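Local coordinates for CAS3 Metal dependent phosphohydrolase (Methanocaldococcus jannaschii, PDB 3S4L), which cuts single-stranded DNA in a magnesium-dependent reaction, and single-stranded RNA without metal, as the HD nuclease of CRISPR interference, at residues Ser16-Asp19 with His20-Met24; Arg186-Ile189 with Glu190-Arg194. One frame throughout, in Å; residues are numbered along the deposited sequence.

Contact 1 of 2, residues Ser16-Asp19 with His20-Met24; sequences SLID and HVNDM
Helix 17-31 opens here with an N-cap: Ser16, the residue just before it, turns its hydroxyl onto the amide of Asp19, three residues on. Ser16 OG accepts from Asp19 N at 3.2 Å, the capping bond, and in turn donates to Asp19 OD2 at 2.8 Å. That second bond reaches the carboxylate from above its plane, 56° out of it. Asp19 can meet the hydroxyl because its CG stands beside the backbone N and anti to the carbonyl carbon (chi1 -72°), which folds the carboxylate back toward the start of the helix.

The regular i to i+4 ladder has its first rung here too, His20 N on Ser16 O at 3.0 Å, and runs on with Val21 N on Leu17 O at 2.8 Å, Asn22 N on Ile18 O at 3.0 Å and Asp23 N on Asp19 O. Along the buried side, Leu17 CD1 comes to 4.3 Å from Val21 CG2, a loose apolar touch. On the neighbouring face, Ile18 and Asn22, one turn apart, lie side by side and point the same way; the branch CG2 of Ile18 rests 3.6 Å from Asn22 ND2. Ile18 and Val21 both pack on Leu166 of helix 159-167, and Leu17 leans on Asp67, one of the calcium ligands. The His20 imidazole meets the Phe12 ring edge-to-face, and the side chain of His20 is about 6 Å from a bound calcium ion.

Chemically, the serine hydroxyl is used twice, giving to a carboxylate and taking from a main-chain amide, which should fix its rotation. A negative Asp19 at this end would probably also be favoured by the helix dipole, adding electrostatic support to the cap.

Contact 2 of 2, residues Arg186-Ile189 with Glu190-Arg194; sequences RFVI and EMSVR
Met191 lays its CG methylene over one face of the Phe187 ring, 3.6 Å from the centroid and 27° off the ring normal, a CH-pi contact one turn apart on helix 181-197. The touch is displaced toward the rim, where Phe187 CZ stands only 3.3 Å from Met191 CG. The methionine then bends at chi2 and chi3, which keeps its sulfur by the same ring; SD lies 4.5 Å from the Phe187 centroid in an oblique Met-aromatic contact.

The next pair on this packed side is polar. Val188 O accepts twice from Ser192, from the backbone N at 2.8 Å and from OG at 2.7 Å. The amide comes nearly along the C=O axis, whereas the hydroxyl sits 45° out of the carbonyl plane, on a first torsion (chi1 -47°) that folds it back over the preceding turn. This gives the buried hydroxyl a partner without leaving the helix.

At the partly exposed border the packing thins: Ile189 CG2 and Val193 CG2 touch loosely at 4.5 Å, with Ile189 still against helix 142-149. On the solvent side, exposed Glu190 faces a poorly ordered Arg194, and their ion pair, Glu190 OE1 to Arg194 NH2 at 3.4 Å, rests on charge alone: no N-H of the guanidinium points at the oxygen, which stands off its plane.

In the fold, Met191 packs against Phe114, Ala117 and Met121 of helix 110-121, and the Phe187 ring meets Tyr100 of helix 91-107 with planes at about 45°. Val188, Ile189 and Ser192 all touch Val145 of helix 142-149.

How the contacts relate
Contacts 1 and 2 lie on opposite sides of the chain's centre, on different helices, with centres 29 Å apart and nearest atoms about 17 Å apart, so neither touches the other. Both are partly buried, each with one face toward the protein and another toward solvent. Contact 1 begins a helix and combines a polar cap with apolar packing; Leu17 and His20 lie near the metal site. Contact 2 lies in mid-helix and has no capping bond, and its inner side relies on aromatic and methionine packing against neighbouring helices. Its nearest approaches to catalytic ligands are about 11 Å between side chains, so it is helix packing away from the metal ligands.

Contact 1 of 2, residues Ser16-Asp19 with His20-Met24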
loop_
_atom_site.group_PDB
_atom_site.type_symbol
_atom_site.label_atom_id
_atom_site.label_comp_id
_atom_site.label_asym_id
_atom_site.label_seq_id
_atom_site.Cartn_x
_atom_site.Cartn_y
_atom_site.Cartn_z
ATOM N N SER A 16 16.194 7.863 2.476
ATOM C CA SER A 16 15.286 8.213 1.383
ATOM C C SER A 16 14.333 7.053 1.116
ATOM O O SER A 16 14.673 5.900 1.379
ATOM C CB SER A 16 16.048 8.608 0.118
ATOM O OG SER A 16 16.643 7.486 -0.509
ATOM N N LEU A 17 13.131 7.360 0.631
ATOM C CA LEU A 17 12.136 6.327 0.399
ATOM C C LEU A 17 12.571 5.402 -0.748
ATOM O O LEU A 17 12.419 4.183 -0.657
ATOM C CB LEU A 17 10.745 6.943 0.146
ATOM C CG LEU A 17 9.566 5.981 -0.090
ATOM C CD1 LEU A 17 9.265 5.135 1.145
ATOM C CD2 LEU A 17 8.321 6.747 -0.517
ATOM N N ILE A 18 13.107 5.982 -1.819
ATOM C CA ILE A 18 13.681 5.207 -2.927
ATOM C C ILE A 18 14.746 4.194 -2.457
ATOM O O ILE A 18 14.692 3.006 -2.798
ATOM C CB ILE A 18 14.299 6.139 -3.996
ATOM C CG1 ILE A 18 13.195 6.745 -4.863
ATOM C CG2 ILE A 18 15.294 5.378 -4.871
ATOM C CD1 ILE A 18 12.226 5.702 -5.417
ATOM N N ASP A 19 15.714 4.664 -1.678
ATOM C CA ASP A 19 16.729 3.765 -1.147
ATOM C C ASP A 19 16.128 2.688 -0.253
ATOM O O ASP A 19 16.521 1.524 -0.312
ATOM C CB ASP A 19 17.824 4.541 -0.410
ATOM C CG ASP A 19 18.728 5.312 -1.360
ATOM O OD1 ASP A 19 18.991 4.801 -2.474
ATOM O OD2 ASP A 19 19.170 6.426 -0.998
ATOM N N HIS A 20 15.167 3.080 0.575
ATOM C CA HIS A 20 14.504 2.139 1.464
ATOM C C HIS A 20 13.724 1.070 0.674
ATOM O O HIS A 20 13.730 -0.108 1.025
ATOM C CB HIS A 20 13.570 2.891 2.420
ATOM C CG HIS A 20 12.782 1.996 3.324
ATOM N ND1 HIS A 20 13.351 0.950 4.018
ATOM C CD2 HIS A 20 11.469 1.998 3.653
ATOM C CE1 HIS A 20 12.419 0.338 4.729
ATOM N NE2 HIS A 20 11.270 0.958 4.531
ATOM N N VAL A 21 13.045 1.486 -0.388
ATOM C CA VAL A 21 12.265 0.558 -1.188
ATOM C C VAL A 21 13.200 -0.428 -1.902
ATOM O O VAL A 21 12.939 -1.635 -1.948
ATOM C CB VAL A 21 11.382 1.310 -2.209
ATOM C CG1 VAL A 21 10.965 0.383 -3.340
ATOM C CG2 VAL A 21 10.145 1.934 -1.513
ATOM N N ASN A 22 14.303 0.094 -2.433
ATOM C CA ASN A 22 15.283 -0.717 -3.152
ATOM C C ASN A 22 15.940 -1.766 -2.256
ATOM O O ASN A 22 16.320 -2.850 -2.716
ATOM C CB ASN A 22 16.351 0.166 -3.808
ATOM C CG ASN A 22 15.829 0.909 -5.027
ATOM O OD1 ASN A 22 14.884 0.464 -5.680
ATOM N ND2 ASN A 22 16.448 2.050 -5.341
ATOM N N ASP A 23 16.073 -1.435 -0.977
ATOM C CA ASP A 23 16.623 -2.383 -0.015
ATOM C C ASP A 23 15.613 -3.491 0.315
ATOM O O ASP A 23 15.987 -4.635 0.531
ATOM C CB ASP A 23 17.125 -1.672 1.251
ATOM C CG ASP A 23 18.519 -1.053 1.073
ATOM O OD1 ASP A 23 18.975 -0.871 -0.083
ATOM O OD2 ASP A 23 19.162 -0.749 2.098
ATOM N N MET A 24 14.331 -3.153 0.334
ATOM C CA MET A 24 13.296 -4.133 0.601
ATOM C C MET A 24 13.100 -5.069 -0.605
ATOM O O MET A 24 12.805 -6.252 -0.452
ATOM C CB MET A 24 11.985 -3.424 0.951
ATOM C CG MET A 24 11.871 -2.960 2.405
ATOM S SD MET A 24 10.306 -2.116 2.704
ATOM C CE MET A 24 9.857 -2.764 4.311
#

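Contact 2 of 2, residues Arg186-Ile189 with Glu190-Arg194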
loop_
_atom_site.group_PDB
_atom_site.type_symbol
_atom_site.label_atom_id
_atom_site.label_comp_id
_atom_site.label_asym_id
_atom_site.label_seq_id
_atom_site.Cartn_x
_atom_site.Cartn_y
_atom_site.Cartn_z
ATOM N N ARG A 186 -13.199 9.089 -0.429
ATOM C CA ARG A 186 -14.271 8.305 -1.038
ATOM C C ARG A 186 -13.798 6.884 -1.284
ATOM O O ARG A 186 -14.502 5.919 -0.964
ATOM C CB ARG A 186 -14.696 8.937 -2.369
ATOM C CG ARG A 186 -16.094 9.488 -2.391
ATOM C CD ARG A 186 -16.441 10.095 -3.749
ATOM N NE ARG A 186 -15.571 11.216 -4.086
ATOM C CZ ARG A 186 -15.763 12.462 -3.670
ATOM N NH1 ARG A 186 -16.811 12.754 -2.904
ATOM N NH2 ARG A 186 -14.908 13.414 -4.019
ATOM N N PHE A 187 -12.605 6.752 -1.865
ATOM C CA PHE A 187 -12.050 5.424 -2.098
ATOM C C PHE A 187 -11.904 4.623 -0.816
ATOM O O PHE A 187 -12.344 3.478 -0.739
ATOM C CB PHE A 187 -10.691 5.465 -2.804
ATOM C CG PHE A 187 -10.063 4.110 -2.920
ATOM C CD1 PHE A 187 -10.491 3.218 -3.884
ATOM C CD2 PHE A 187 -9.086 3.709 -2.035
ATOM C CE1 PHE A 187 -9.935 1.956 -3.972
ATOM C CE2 PHE A 187 -8.530 2.462 -2.121
ATOM C CZ PHE A 187 -8.957 1.581 -3.092
ATOM N N VAL A 188 -11.268 5.214 0.187
ATOM C CA VAL A 188 -11.033 4.493 1.436
ATOM C C VAL A 188 -12.331 4.096 2.166
ATOM O O VAL A 188 -12.458 2.972 2.648
ATOM C CB VAL A 188 -10.099 5.266 2.385
ATOM C CG1 VAL A 188 -9.857 4.439 3.635
ATOM C CG2 VAL A 188 -8.777 5.605 1.670
ATOM N N ILE A 189 -13.293 5.009 2.240
ATOM C CA ILE A 189 -14.590 4.661 2.803
ATOM C C ILE A 189 -15.163 3.457 2.067
ATOM O O ILE A 189 -15.558 2.463 2.688
ATOM C CB ILE A 189 -15.580 5.848 2.710
ATOM C CG1 ILE A 189 -15.174 6.948 3.687
ATOM C CG2 ILE A 189 -17.018 5.390 2.992
ATOM C CD1 ILE A 189 -15.961 8.228 3.527
ATOM N N GLU A 190 -15.195 3.546 0.738
ATOM C CA GLU A 190 -15.712 2.464 -0.099
ATOM C C GLU A 190 -14.956 1.166 0.160
ATOM O O GLU A 190 -15.525 0.078 0.080
ATOM C CB GLU A 190 -15.621 2.847 -1.582
ATOM C CG GLU A 190 -16.595 2.104 -2.485
ATOM C CD GLU A 190 -16.402 2.425 -3.964
ATOM O OE1 GLU A 190 -17.240 1.981 -4.785
ATOM O OE2 GLU A 190 -15.412 3.114 -4.305
ATOM N N MET A 191 -13.672 1.278 0.480
ATOM C CA MET A 191 -12.868 0.100 0.778
ATOM C C MET A 191 -13.215 -0.498 2.127
ATOM O O MET A 191 -13.457 -1.693 2.242
ATOM C CB MET A 191 -11.385 0.468 0.769
ATOM C CG MET A 191 -10.780 0.472 -0.615
ATOM S SD MET A 191 -10.004 -1.102 -0.994
ATOM C CE MET A 191 -8.518 -0.939 0.017
ATOM N N SER A 192 -13.219 0.357 3.144
ATOM C CA SER A 192 -13.441 -0.042 4.528
ATOM C C SER A 192 -14.779 -0.726 4.699
ATOM O O SER A 192 -14.922 -1.631 5.520
ATOM C CB SER A 192 -13.393 1.193 5.421
ATOM O OG SER A 192 -12.260 1.973 5.097
ATOM N N VAL A 193 -15.761 -0.280 3.925
ATOM C CA VAL A 193 -17.086 -0.878 3.960
ATOM C C VAL A 193 -17.074 -2.283 3.395
ATOM O O VAL A 193 -17.404 -3.248 4.086
ATOM C CB VAL A 193 -18.085 -0.065 3.136
ATOM C CG1 VAL A 193 -19.327 -0.896 2.864
ATOM C CG2 VAL A 193 -18.440 1.225 3.852
ATOM N N ARG A 194 -16.685 -2.388 2.130
ATOM C CA ARG A 194 -16.724 -3.658 1.428
ATOM C C ARG A 194 -15.836 -4.682 2.117
ATOM O O ARG A 194 -15.905 -5.881 1.832
ATOM C CB ARG A 194 -16.367 -3.467 -0.051
ATOM C CG ARG A 194 -17.311 -2.466 -0.740
ATOM C CD ARG A 194 -17.635 -2.849 -2.183
ATOM N NE ARG A 194 -16.940 -1.997 -3.147
ATOM C CZ ARG A 194 -17.092 -2.059 -4.469
ATOM N NH1 ARG A 194 -17.928 -2.938 -5.011
ATOM N NH2 ARG A 194 -16.401 -1.237 -5.252
#